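PDB 6ZS0: DMATS type aromatic prenyltransferase from Streptomyces coelicolor, which probably transfers a dimethylallyl group from dimethylallyl diphosphate to carbon 5 of the indole ring of tryptophan. Local coordinates for residues Gln33-Ala38 and Met78-Glu83; Gly215-Leu220 and Phe271-Pro276; Pro276-Val281 and Tyr342-Ala347; Ala289-Val294 and Ser303-Ala308. One frame throughout, in Å; residues are numbered along the deposited sequence.

Interaction 1 (Gln33-Ala38 and Met78-Glu83); sequences QVLTDA and MRVLVE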
loop_
_atom_site.group_PDB
_atom_site.type_symbol
_atom_site.label_atom_id
_atom_site.label_comp_id
_atom_site.label_asym_id
_atom_site.label_seq_id
_atom_site.Cartn_x
_atom_site.Cartn_y
_atom_site.Cartn_z
ATOM N N GLN A 33 14.236 -13.026 -3.551
ATOM C CA GLN A 33 15.511 -12.411 -3.993
ATOM C C GLN A 33 15.253 -10.936 -4.363
ATOM O O GLN A 33 16.062 -10.078 -4.007
ATOM C CB GLN A 33 16.121 -13.222 -5.140
ATOM C CG GLN A 33 17.312 -12.546 -5.799
ATOM C CD GLN A 33 17.964 -13.404 -6.860
ATOM O OE1 GLN A 33 17.289 -14.066 -7.651
ATOM N NE2 GLN A 33 19.291 -13.366 -6.909
ATOM N N VAL A 34 14.144 -10.638 -5.025
ATOM C CA VAL A 34 13.824 -9.247 -5.437
ATOM C C VAL A 34 13.672 -8.377 -4.168
ATOM O O VAL A 34 14.196 -7.241 -4.172
ATOM C CB VAL A 34 12.581 -9.205 -6.330
ATOM C CG1 VAL A 34 12.049 -7.798 -6.529
ATOM C CG2 VAL A 34 12.848 -9.855 -7.679
ATOM N N LEU A 35 13.022 -8.899 -3.128
ATOM C CA LEU A 35 12.745 -8.113 -1.895
ATOM C C LEU A 35 14.062 -7.885 -1.163
ATOM O O LEU A 35 14.341 -6.759 -0.791
ATOM C CB LEU A 35 11.758 -8.847 -0.993
ATOM C CG LEU A 35 11.532 -8.181 0.372
ATOM C CD1 LEU A 35 11.082 -6.735 0.208
ATOM C CD2 LEU A 35 10.558 -8.970 1.220
ATOM N N THR A 36 14.883 -8.933 -1.031
ATOM C CA THR A 36 16.219 -8.809 -0.406
ATOM C C THR A 36 17.003 -7.722 -1.133
ATOM O O THR A 36 17.598 -6.891 -0.470
ATOM C CB THR A 36 16.992 -10.139 -0.445
ATOM O OG1 THR A 36 16.239 -11.064 0.328
ATOM C CG2 THR A 36 18.400 -10.021 0.078
ATOM N N ASP A 37 17.042 -7.755 -2.461
ATOM C CA ASP A 37 17.844 -6.774 -3.242
ATOM C C ASP A 37 17.251 -5.366 -3.075
ATOM O O ASP A 37 18.021 -4.430 -2.960
ATOM C CB ASP A 37 17.929 -7.147 -4.726
ATOM C CG ASP A 37 18.963 -6.322 -5.495
ATOM O OD1 ASP A 37 20.160 -6.385 -5.156
ATOM O OD2 ASP A 37 18.561 -5.608 -6.417
ATOM N N ALA A 38 15.927 -5.252 -3.065
ATOM C CA ALA A 38 15.202 -3.965 -2.902
ATOM C C ALA A 38 15.534 -3.344 -1.532
ATOM O O ALA A 38 15.741 -2.140 -1.467
ATOM C CB ALA A 38 13.737 -4.190 -3.105
ATOM N N MET A 78 -0.954 -10.863 -4.942
ATOM C CA MET A 78 -0.116 -10.457 -3.800
ATOM C C MET A 78 0.762 -9.295 -4.212
ATOM O O MET A 78 1.314 -9.324 -5.328
ATOM C CB MET A 78 0.732 -11.619 -3.329
ATOM C CG MET A 78 1.631 -11.270 -2.213
ATOM S SD MET A 78 2.485 -12.747 -1.698
ATOM C CE MET A 78 3.731 -12.034 -0.613
ATOM N N ARG A 79 0.875 -8.312 -3.331
ATOM C CA ARG A 79 1.874 -7.237 -3.490
ATOM C C ARG A 79 2.762 -7.160 -2.264
ATOM O O ARG A 79 2.333 -7.505 -1.151
ATOM C CB ARG A 79 1.216 -5.883 -3.722
ATOM C CG ARG A 79 0.428 -5.805 -5.008
ATOM C CD ARG A 79 -0.348 -4.512 -5.081
ATOM N NE ARG A 79 -0.860 -4.334 -6.427
ATOM C CZ ARG A 79 -1.882 -5.014 -6.941
ATOM N NH1 ARG A 79 -2.524 -5.922 -6.215
ATOM N NH2 ARG A 79 -2.264 -4.779 -8.186
ATOM N N VAL A 80 3.963 -6.628 -2.474
ATOM C CA VAL A 80 4.859 -6.234 -1.362
ATOM C C VAL A 80 5.275 -4.790 -1.588
ATOM O O VAL A 80 5.646 -4.438 -2.733
ATOM C CB VAL A 80 6.084 -7.134 -1.216
ATOM C CG1 VAL A 80 6.925 -7.155 -2.478
ATOM C CG2 VAL A 80 6.910 -6.735 -0.006
ATOM N N LEU A 81 5.130 -3.989 -0.546
ATOM C CA LEU A 81 5.485 -2.566 -0.530
ATOM C C LEU A 81 6.783 -2.429 0.255
ATOM O O LEU A 81 6.894 -3.001 1.366
ATOM C CB LEU A 81 4.376 -1.761 0.134
ATOM C CG LEU A 81 4.630 -0.250 0.222
ATOM C CD1 LEU A 81 4.522 0.394 -1.147
ATOM C CD2 LEU A 81 3.654 0.365 1.188
ATOM N N VAL A 82 7.759 -1.718 -0.293
ATOM C CA VAL A 82 9.083 -1.589 0.366
ATOM C C VAL A 82 9.587 -0.159 0.222
ATOM O O VAL A 82 9.286 0.511 -0.790
ATOM C CB VAL A 82 10.113 -2.582 -0.209
ATOM C CG1 VAL A 82 10.264 -2.426 -1.709
ATOM C CG2 VAL A 82 11.465 -2.430 0.447
ATOM N N GLU A 83 10.386 0.277 1.183
ATOM C CA GLU A 83 11.116 1.557 1.100
ATOM C C GLU A 83 12.581 1.234 0.832
ATOM O O GLU A 83 13.315 0.911 1.757
ATOM C CB GLU A 83 10.922 2.339 2.393
ATOM C CG GLU A 83 11.728 3.620 2.395
ATOM C CD GLU A 83 11.462 4.507 3.595
ATOM O OE1 GLU A 83 10.710 5.493 3.469
ATOM O OE2 GLU A 83 12.016 4.220 4.606
#

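Interaction 2 (Gly215-Leu220 and Phe271-Pro276); sequences GRAARL and FTLYIP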
loop_
_atom_site.group_PDB
_atom_site.type_symbol
_atom_site.label_atom_id
_atom_site.label_comp_id
_atom_site.label_asym_id
_atom_site.label_seq_id
_atom_site.Cartn_x
_atom_site.Cartn_y
_atom_site.Cartn_z
ATOM N N GLY A 215 -21.797 8.937 3.907
ATOM C CA GLY A 215 -22.372 9.785 2.846
ATOM C C GLY A 215 -21.314 10.495 2.035
ATOM O O GLY A 215 -21.445 10.558 0.810
ATOM N N ARG A 216 -20.284 11.040 2.690
ATOM C CA ARG A 216 -19.226 11.782 1.974
ATOM C C ARG A 216 -18.437 10.773 1.125
ATOM O O ARG A 216 -18.098 11.089 -0.038
ATOM C CB ARG A 216 -18.349 12.573 2.941
ATOM C CG ARG A 216 -17.477 13.597 2.235
ATOM C CD ARG A 216 -16.602 14.413 3.160
ATOM N NE ARG A 216 -17.413 14.990 4.228
ATOM C CZ ARG A 216 -17.278 14.729 5.514
ATOM N NH1 ARG A 216 -16.260 13.993 5.941
ATOM N NH2 ARG A 216 -18.130 15.246 6.385
ATOM N N ALA A 217 -18.194 9.595 1.678
ATOM C CA ALA A 217 -17.451 8.502 1.015
ATOM C C ALA A 217 -18.168 8.133 -0.291
ATOM O O ALA A 217 -17.519 8.007 -1.312
ATOM C CB ALA A 217 -17.343 7.333 1.947
ATOM N N ALA A 218 -19.488 8.056 -0.243
ATOM C CA ALA A 218 -20.359 7.759 -1.410
ATOM C C ALA A 218 -20.216 8.820 -2.513
ATOM O O ALA A 218 -20.556 8.508 -3.666
ATOM C CB ALA A 218 -21.780 7.667 -0.927
ATOM N N ARG A 219 -19.747 10.028 -2.205
ATOM C CA ARG A 219 -19.641 11.152 -3.172
ATOM C C ARG A 219 -18.201 11.365 -3.673
ATOM O O ARG A 219 -18.005 12.290 -4.454
ATOM C CB ARG A 219 -20.235 12.419 -2.532
ATOM C CG ARG A 219 -21.752 12.364 -2.438
ATOM C CD ARG A 219 -22.387 13.612 -1.858
ATOM N NE ARG A 219 -22.245 13.651 -0.406
ATOM C CZ ARG A 219 -21.362 14.393 0.261
ATOM N NH1 ARG A 219 -21.334 14.329 1.578
ATOM N NH2 ARG A 219 -20.515 15.189 -0.383
ATOM N N LEU A 220 -17.222 10.540 -3.289
ATOM C CA LEU A 220 -15.812 10.771 -3.716
ATOM C C LEU A 220 -15.579 10.325 -5.163
ATOM O O LEU A 220 -14.543 10.757 -5.761
ATOM C CB LEU A 220 -14.873 10.023 -2.783
ATOM C CG LEU A 220 -14.843 10.540 -1.361
ATOM C CD1 LEU A 220 -14.065 9.583 -0.495
ATOM C CD2 LEU A 220 -14.258 11.944 -1.294
ATOM N N PHE A 271 -11.210 4.108 -8.913
ATOM C CA PHE A 271 -11.372 4.702 -7.568
ATOM C C PHE A 271 -11.209 3.626 -6.501
ATOM O O PHE A 271 -11.827 2.554 -6.604
ATOM C CB PHE A 271 -12.733 5.370 -7.453
ATOM C CG PHE A 271 -13.112 5.729 -6.044
ATOM C CD1 PHE A 271 -13.932 4.904 -5.297
ATOM C CD2 PHE A 271 -12.611 6.874 -5.451
ATOM C CE1 PHE A 271 -14.289 5.243 -3.998
ATOM C CE2 PHE A 271 -12.964 7.204 -4.152
ATOM C CZ PHE A 271 -13.814 6.394 -3.429
ATOM N N THR A 272 -10.421 3.919 -5.456
ATOM C CA THR A 272 -10.293 3.000 -4.304
ATOM C C THR A 272 -10.523 3.788 -3.022
ATOM O O THR A 272 -10.000 4.944 -2.914
ATOM C CB THR A 272 -8.930 2.295 -4.275
ATOM O OG1 THR A 272 -8.760 1.586 -5.508
ATOM C CG2 THR A 272 -8.809 1.349 -3.095
ATOM N N LEU A 273 -11.295 3.211 -2.101
ATOM C CA LEU A 273 -11.427 3.733 -0.718
ATOM C C LEU A 273 -10.698 2.831 0.272
ATOM O O LEU A 273 -10.928 1.618 0.245
ATOM C CB LEU A 273 -12.902 3.836 -0.337
ATOM C CG LEU A 273 -13.169 4.421 1.049
ATOM C CD1 LEU A 273 -12.787 5.878 1.112
ATOM C CD2 LEU A 273 -14.637 4.274 1.424
ATOM N N TYR A 274 -9.812 3.427 1.073
ATOM C CA TYR A 274 -8.966 2.747 2.086
ATOM C C TYR A 274 -9.464 3.141 3.481
ATOM O O TYR A 274 -9.543 4.358 3.802
ATOM C CB TYR A 274 -7.499 3.161 1.951
ATOM C CG TYR A 274 -6.871 2.913 0.598
ATOM C CD1 TYR A 274 -6.093 1.785 0.351
ATOM C CD2 TYR A 274 -7.043 3.820 -0.434
ATOM C CE1 TYR A 274 -5.529 1.559 -0.906
ATOM C CE2 TYR A 274 -6.459 3.628 -1.676
ATOM C CZ TYR A 274 -5.728 2.485 -1.927
ATOM O OH TYR A 274 -5.190 2.277 -3.174
ATOM N N ILE A 275 -9.811 2.152 4.288
ATOM C CA ILE A 275 -10.202 2.355 5.702
ATOM C C ILE A 275 -9.134 1.736 6.605
ATOM O O ILE A 275 -8.867 0.542 6.516
ATOM C CB ILE A 275 -11.596 1.752 5.965
ATOM C CG1 ILE A 275 -12.678 2.305 5.027
ATOM C CG2 ILE A 275 -11.971 1.926 7.420
ATOM C CD1 ILE A 275 -12.877 3.750 5.083
ATOM N N PRO A 276 -8.546 2.520 7.534
ATOM C CA PRO A 276 -7.556 2.009 8.492
ATOM C C PRO A 276 -8.238 1.195 9.608
ATOM O O PRO A 276 -8.315 1.635 10.763
ATOM C CB PRO A 276 -6.883 3.287 8.988
ATOM C CG PRO A 276 -7.957 4.320 8.904
ATOM C CD PRO A 276 -8.757 3.965 7.669
#

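Interaction 3 (Pro276-Val281 and Tyr342-Ala347); sequences PVRDYV and YLSSEA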
loop_
_atom_site.group_PDB
_atom_site.type_symbol
_atom_site.label_atom_id
_atom_site.label_comp_id
_atom_site.label_asym_id
_atom_site.label_seq_id
_atom_site.Cartn_x
_atom_site.Cartn_y
_atom_site.Cartn_z
ATOM N N PRO A 276 -8.546 2.520 7.534
ATOM C CA PRO A 276 -7.556 2.009 8.492
ATOM C C PRO A 276 -8.238 1.195 9.608
ATOM O O PRO A 276 -8.315 1.635 10.763
ATOM C CB PRO A 276 -6.883 3.287 8.988
ATOM C CG PRO A 276 -7.957 4.320 8.904
ATOM C CD PRO A 276 -8.757 3.965 7.669
ATOM N N VAL A 277 -8.642 -0.019 9.243
ATOM C CA VAL A 277 -9.495 -0.883 10.115
ATOM C C VAL A 277 -8.792 -1.133 11.456
ATOM O O VAL A 277 -9.489 -1.298 12.452
ATOM C CB VAL A 277 -9.854 -2.197 9.404
ATOM C CG1 VAL A 277 -8.657 -3.020 9.071
ATOM C CG2 VAL A 277 -10.836 -3.035 10.213
ATOM N N ARG A 278 -7.450 -1.116 11.504
ATOM C CA ARG A 278 -6.717 -1.410 12.763
ATOM C C ARG A 278 -7.088 -0.419 13.847
ATOM O O ARG A 278 -6.865 -0.724 15.025
ATOM C CB ARG A 278 -5.191 -1.463 12.580
ATOM C CG ARG A 278 -4.519 -0.175 12.127
ATOM C CD ARG A 278 -3.013 -0.340 12.221
ATOM N NE ARG A 278 -2.664 -0.437 13.631
ATOM C CZ ARG A 278 -1.535 -0.967 14.140
ATOM N NH1 ARG A 278 -1.379 -1.006 15.443
ATOM N NH2 ARG A 278 -0.596 -1.435 13.362
ATOM N N ASP A 279 -7.548 0.795 13.494
ATOM C CA ASP A 279 -7.913 1.837 14.483
ATOM C C ASP A 279 -9.342 1.638 14.995
ATOM O O ASP A 279 -9.698 2.339 15.897
ATOM C CB ASP A 279 -7.782 3.234 13.884
ATOM C CG ASP A 279 -6.362 3.679 13.657
ATOM O OD1 ASP A 279 -5.432 2.937 14.042
ATOM O OD2 ASP A 279 -6.202 4.826 13.184
ATOM N N TYR A 280 -10.088 0.663 14.476
ATOM C CA TYR A 280 -11.568 0.591 14.690
ATOM C C TYR A 280 -11.978 -0.782 15.215
ATOM O O TYR A 280 -13.186 -1.067 15.199
ATOM C CB TYR A 280 -12.326 0.939 13.394
ATOM C CG TYR A 280 -12.000 2.332 12.910
ATOM C CD1 TYR A 280 -12.271 3.431 13.688
ATOM C CD2 TYR A 280 -11.394 2.545 11.687
ATOM C CE1 TYR A 280 -11.925 4.710 13.294
ATOM C CE2 TYR A 280 -11.065 3.815 11.251
ATOM C CZ TYR A 280 -11.339 4.910 12.054
ATOM O OH TYR A 280 -10.977 6.177 11.689
ATOM N N VAL A 281 -11.030 -1.594 15.663
ATOM C CA VAL A 281 -11.303 -2.973 16.146
ATOM C C VAL A 281 -10.650 -3.179 17.509
ATOM O O VAL A 281 -9.680 -2.494 17.805
ATOM C CB VAL A 281 -10.769 -4.013 15.159
ATOM C CG1 VAL A 281 -11.505 -3.949 13.846
ATOM C CG2 VAL A 281 -9.272 -3.868 14.960
ATOM N N TYR A 342 -4.482 -4.996 3.525
ATOM C CA TYR A 342 -3.085 -4.572 3.755
ATOM C C TYR A 342 -2.628 -5.221 5.048
ATOM O O TYR A 342 -3.285 -5.007 6.092
ATOM C CB TYR A 342 -2.984 -3.041 3.738
ATOM C CG TYR A 342 -3.294 -2.515 2.370
ATOM C CD1 TYR A 342 -4.609 -2.358 1.958
ATOM C CD2 TYR A 342 -2.304 -2.345 1.430
ATOM C CE1 TYR A 342 -4.926 -1.961 0.672
ATOM C CE2 TYR A 342 -2.600 -1.958 0.138
ATOM C CZ TYR A 342 -3.913 -1.784 -0.251
ATOM O OH TYR A 342 -4.202 -1.414 -1.539
ATOM N N LEU A 343 -1.533 -5.968 4.979
ATOM C CA LEU A 343 -1.063 -6.854 6.063
ATOM C C LEU A 343 0.286 -6.374 6.591
ATOM O O LEU A 343 1.258 -6.264 5.803
ATOM C CB LEU A 343 -0.977 -8.288 5.545
ATOM C CG LEU A 343 -2.277 -8.816 4.931
ATOM C CD1 LEU A 343 -2.083 -10.205 4.315
ATOM C CD2 LEU A 343 -3.414 -8.817 5.930
ATOM N N SER A 344 0.332 -6.138 7.890
ATOM C CA SER A 344 1.503 -5.601 8.596
ATOM C C SER A 344 2.551 -6.699 8.773
ATOM O O SER A 344 2.205 -7.789 9.207
ATOM C CB SER A 344 1.072 -5.031 9.938
ATOM O OG SER A 344 0.195 -3.916 9.756
ATOM N N SER A 345 3.818 -6.408 8.524
ATOM C CA SER A 345 4.919 -7.358 8.778
ATOM C C SER A 345 5.158 -7.527 10.287
ATOM O O SER A 345 5.391 -8.631 10.738
ATOM C CB SER A 345 6.155 -6.927 8.036
ATOM O OG SER A 345 7.275 -7.654 8.502
ATOM N N GLU A 346 5.126 -6.446 11.055
ATOM C CA GLU A 346 5.313 -6.452 12.536
ATOM C C GLU A 346 6.666 -7.088 12.890
ATOM O O GLU A 346 6.769 -7.785 13.898
ATOM C CB GLU A 346 4.063 -7.064 13.188
ATOM C CG GLU A 346 2.846 -6.154 12.986
ATOM C CD GLU A 346 1.661 -6.323 13.914
ATOM O OE1 GLU A 346 1.747 -7.131 14.826
ATOM O OE2 GLU A 346 0.647 -5.630 13.698
ATOM N N ALA A 347 7.710 -6.742 12.151
ATOM C CA ALA A 347 9.080 -7.208 12.429
ATOM C C ALA A 347 9.564 -6.646 13.768
ATOM O O ALA A 347 10.553 -7.210 14.305
ATOM C CB ALA A 347 10.014 -6.793 11.324
HETATM O O HOH W 1 1.992 -2.741 14.523
HETATM O O HOH W 2 0.357 -1.683 11.146
#

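Interaction 4 (Ala289-Val294 and Ser303-Ala308); sequences ARASTV and SVLHRA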
loop_
_atom_site.group_PDB
_atom_site.type_symbol
_atom_site.label_atom_id
_atom_site.label_comp_id
_atom_site.label_asym_id
_atom_site.label_seq_id
_atom_site.Cartn_x
_atom_site.Cartn_y
_atom_site.Cartn_z
ATOM N N ALA A 289 -12.940 -10.793 10.714
ATOM C CA ALA A 289 -14.398 -11.001 10.604
ATOM C C ALA A 289 -15.006 -9.957 9.638
ATOM O O ALA A 289 -15.787 -10.343 8.718
ATOM C CB ALA A 289 -15.015 -10.962 11.978
ATOM N N ARG A 290 -14.633 -8.684 9.784
ATOM C CA ARG A 290 -15.137 -7.598 8.907
ATOM C C ARG A 290 -14.622 -7.804 7.490
ATOM O O ARG A 290 -15.397 -7.672 6.550
ATOM C CB ARG A 290 -14.693 -6.234 9.426
ATOM C CG ARG A 290 -15.316 -5.866 10.756
ATOM C CD ARG A 290 -14.900 -4.502 11.245
ATOM N NE ARG A 290 -15.219 -4.280 12.639
ATOM C CZ ARG A 290 -14.869 -3.195 13.321
ATOM N NH1 ARG A 290 -14.252 -2.191 12.709
ATOM N NH2 ARG A 290 -15.150 -3.105 14.605
ATOM N N ALA A 291 -13.342 -8.134 7.320
ATOM C CA ALA A 291 -12.811 -8.417 5.973
ATOM C C ALA A 291 -13.614 -9.544 5.324
ATOM O O ALA A 291 -13.920 -9.452 4.098
ATOM C CB ALA A 291 -11.368 -8.771 6.064
ATOM N N SER A 292 -13.913 -10.586 6.094
ATOM C CA SER A 292 -14.636 -11.779 5.581
ATOM C C SER A 292 -16.032 -11.355 5.106
ATOM O O SER A 292 -16.454 -11.806 4.034
ATOM C CB SER A 292 -14.660 -12.865 6.611
ATOM O OG SER A 292 -13.349 -13.332 6.888
ATOM N N THR A 293 -16.710 -10.479 5.843
ATOM C CA THR A 293 -18.044 -9.921 5.471
ATOM C C THR A 293 -17.939 -9.147 4.151
ATOM O O THR A 293 -18.792 -9.338 3.276
ATOM C CB THR A 293 -18.627 -9.046 6.579
ATOM O OG1 THR A 293 -18.727 -9.859 7.749
ATOM C CG2 THR A 293 -19.978 -8.466 6.211
ATOM N N VAL A 294 -16.932 -8.299 3.992
ATOM C CA VAL A 294 -16.757 -7.501 2.742
ATOM C C VAL A 294 -16.547 -8.452 1.565
ATOM O O VAL A 294 -17.149 -8.235 0.482
ATOM C CB VAL A 294 -15.593 -6.507 2.860
ATOM C CG1 VAL A 294 -15.343 -5.800 1.534
ATOM C CG2 VAL A 294 -15.846 -5.495 3.975
ATOM N N SER A 303 -11.297 -17.747 3.167
ATOM C CA SER A 303 -10.387 -18.733 3.810
ATOM C C SER A 303 -8.911 -18.411 3.492
ATOM O O SER A 303 -8.064 -18.614 4.370
ATOM C CB SER A 303 -10.756 -20.161 3.433
ATOM O OG SER A 303 -10.499 -20.405 2.066
ATOM N N VAL A 304 -8.600 -17.890 2.305
ATOM C CA VAL A 304 -7.194 -17.537 1.955
ATOM C C VAL A 304 -6.715 -16.436 2.910
ATOM O O VAL A 304 -5.582 -16.514 3.361
ATOM C CB VAL A 304 -7.025 -17.137 0.475
ATOM C CG1 VAL A 304 -5.712 -16.423 0.206
ATOM C CG2 VAL A 304 -7.130 -18.338 -0.448
ATOM N N LEU A 305 -7.559 -15.462 3.243
ATOM C CA LEU A 305 -7.133 -14.359 4.145
ATOM C C LEU A 305 -6.868 -14.906 5.552
ATOM O O LEU A 305 -5.921 -14.432 6.182
ATOM C CB LEU A 305 -8.177 -13.251 4.159
ATOM C CG LEU A 305 -7.809 -12.029 5.005
ATOM C CD1 LEU A 305 -6.572 -11.294 4.471
ATOM C CD2 LEU A 305 -8.984 -11.072 5.079
ATOM N N HIS A 306 -7.639 -15.900 6.011
ATOM C CA HIS A 306 -7.377 -16.566 7.321
ATOM C C HIS A 306 -6.004 -17.246 7.299
ATOM O O HIS A 306 -5.251 -17.099 8.277
ATOM C CB HIS A 306 -8.484 -17.565 7.682
ATOM C CG HIS A 306 -9.782 -16.920 7.998
ATOM N ND1 HIS A 306 -10.496 -16.217 7.063
ATOM C CD2 HIS A 306 -10.511 -16.885 9.134
ATOM C CE1 HIS A 306 -11.598 -15.757 7.603
ATOM N NE2 HIS A 306 -11.645 -16.172 8.872
ATOM N N ARG A 307 -5.667 -17.937 6.216
ATOM C CA ARG A 307 -4.341 -18.581 6.074
ATOM C C ARG A 307 -3.250 -17.508 5.972
ATOM O O ARG A 307 -2.154 -17.748 6.496
ATOM C CB ARG A 307 -4.311 -19.504 4.859
ATOM C CG ARG A 307 -5.237 -20.700 5.021
ATOM C CD ARG A 307 -5.047 -21.742 3.937
ATOM N NE ARG A 307 -6.139 -21.701 2.972
ATOM C CZ ARG A 307 -6.013 -21.510 1.657
ATOM N NH1 ARG A 307 -4.818 -21.333 1.094
ATOM N NH2 ARG A 307 -7.100 -21.504 0.905
ATOM N N ALA A 308 -3.547 -16.378 5.320
ATOM C CA ALA A 308 -2.570 -15.279 5.132
ATOM C C ALA A 308 -2.143 -14.751 6.501
ATOM O O ALA A 308 -0.960 -14.546 6.710
ATOM C CB ALA A 308 -3.171 -14.201 4.277
#

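Interaction 1 (Gln33-Ala38 and Met78-Glu83)
Leu35 and Ala38 of helix 25-39 pack on Val80 and Val82 of strand 77-82. All four side chains are buried, and the contact between the segments is purely apolar. Leu35 does most of the work through one methyl, CD1. Its CG is anti to the backbone N (chi1 174°), which carries the branch across to the strand. There CD1 lies 4.2 Å from Val80 CG2 and 4.3 Å from Val82 CB. One methyl thus spans two valines on the same side of the strand. The side chains of Leu35 and Val80 cross at a slant. Ala38 is one turn further along, and its CB points at the strand. It sits 4.1 Å from Val82 CG1. That last detail is less certain, because Val82 is modelled in two conformations.

No hydrogen bond joins the two segments. The polar backbone of the strand is used within the sheet: Val80 pairs with Leu138, Leu81 with Glu65 and Val82 with Cys136. Leu81 points the other way from the two valines. Helix 91-109 flanks the contact, with Met105 against Ala38.

The segment axes are nearly parallel, 11° apart, and approach to 10.0 Å. A helix laid along a strand in this way, on the outer side of a closed antiparallel barrel, is the layering of the ABBA prenyltransferase fold.

Interaction 2 (Gly215-Leu220 and Phe271-Pro276)
Leu220 meets both Phe271 and Leu273 of strand 270-275, and Ala217 meets Leu273. The contact is entirely apolar and all four residues are buried. The aromatic part is Leu220 on Phe271. Leu220 CB comes obliquely to the ring, 3.7 Å from Phe271 CE2 and 3.8 Å from Phe271 CZ. The aliphatic part centres on Leu273, whose two methyls are divided between two partners. Leu273 CD1 lies 4.2 Å from Leu220 CD1. Leu273 CD2 lies 4.1 Å from Ala217 CB. With chi1 at -177° the leucine stem runs out opposite its own backbone N, and the fork at its end reaches both partners.

No hydrogen bond crosses between the segments. Backbone bonding shapes the first one instead. Ala217 to Leu220 form a type I turn, closed by Leu220 N to Ala217 O at 3.2 Å. The turn presents Leu220 to the sheet.

Helix 229-240 adds to the packing: Phe236 touches Ala217, and Val232 touches Leu273. The Phe271 ring also meets that of His258 on strand 254-260, planes about 55° apart. Strand 270-275 itself runs antiparallel between strands 254-260 and 324-332 of the barrel wall.

Interaction 3 (Pro276-Val281 and Tyr342-Ala347)
Arg278 reaches toward Ser344 and Glu346, and its NH2 is the atom nearest to both. Arg278 NH2 is 4.4 Å from Ser344 OG and also 4.4 Å from Glu346 OE2. The side chain starts with CG between the backbone N and the carbonyl carbon (chi1 63°), runs extended at chi2 (171°) and bends at chi3 (-68°). Both oxygens lie obliquely to the guanidinium. The carboxylate oxygen is well out of its plane, so no N-H points at it. The opposite charges probably attract, beyond salt-bridge range. Two waters lie between the groups. One is at the edge of the guanidinium, in its plane. It accepts from Arg278 NH2 at 3.1 Å and gives a weak bond of 3.3 Å to Glu346 OE2.

Arg278 stands on a 3-10 turn after strand 270-275. Segment 342-347 carries on from strand 338-344, the last strand of the ABBA barrel in the chain. The contact joins these two connections.

Ser344 OG has a firm hydrogen bond to Gly322 O. The second water sits between Ser344 OG and Arg278 NH2, but too close to the nitrogen to trust, and this bridge is doubtful. Long, weak ion pairs link Arg278 to Asp59, and Glu346 to Arg315.

Interaction 4 (Ala289-Val294 and Ser303-Ala308)
Leu305 meets Ala291, the first contact of 303-308 with 289-294. The leucine leaves its helix with chi1 at -177°, CG turned from the backbone N to lie beside the carbonyl carbon, and this sends the branched end across to the other helix. Leu305 CD2 comes within 3.5 Å of Ala291 CB. This is closer than usual for two carbons, so packing is tight at this point. Leu305 also rests on Ala341 of strand 338-344.

His306 follows, on the exposed side of the contact. Its ring turns back toward Ser292. The serine oxygen lies at the ring edge, near the ring plane, with Ser292 OG 3.1 Å from His306 CE1. His306 ND1 is hydrogen-bonded to Ala302 O, one turn back, which should limit the ring's rotation. Ser292 OG is held in the same manner by Leu288 O.

No hydrogen bond joins the two segments. Ser292 OG and His306 ND1 each bond a backbone carbonyl of their own side. The approach of the ring C-H to the serine oxygen is probably mildly attractive, since the carbon between two ring nitrogens is polarised. The contact therefore combines an apolar pair with a polar edge approach of similar extent.

Interactions 1 and 2 are buried, apolar helix-side or turn packing on the same barrel sheet. They lie on opposite sides of the chain's centre, 28 Å apart between centres. Interaction 3 is different: it is partly exposed, polar and bridged by water. It touches interaction 2, and the two share Pro276. Interaction 4 joins two helices, with a buried apolar pair and an exposed histidine. It falls, in sequence, between the two segments of interaction 3. The two meet directly: Tyr280 O takes a probable hydrogen bond from Arg290 NH2, and Leu343 packs on Leu305 and Ala308. Apolar contacts thus bind the outer layer to the barrel, while charge and water appear where the chain continues beyond barrel strands.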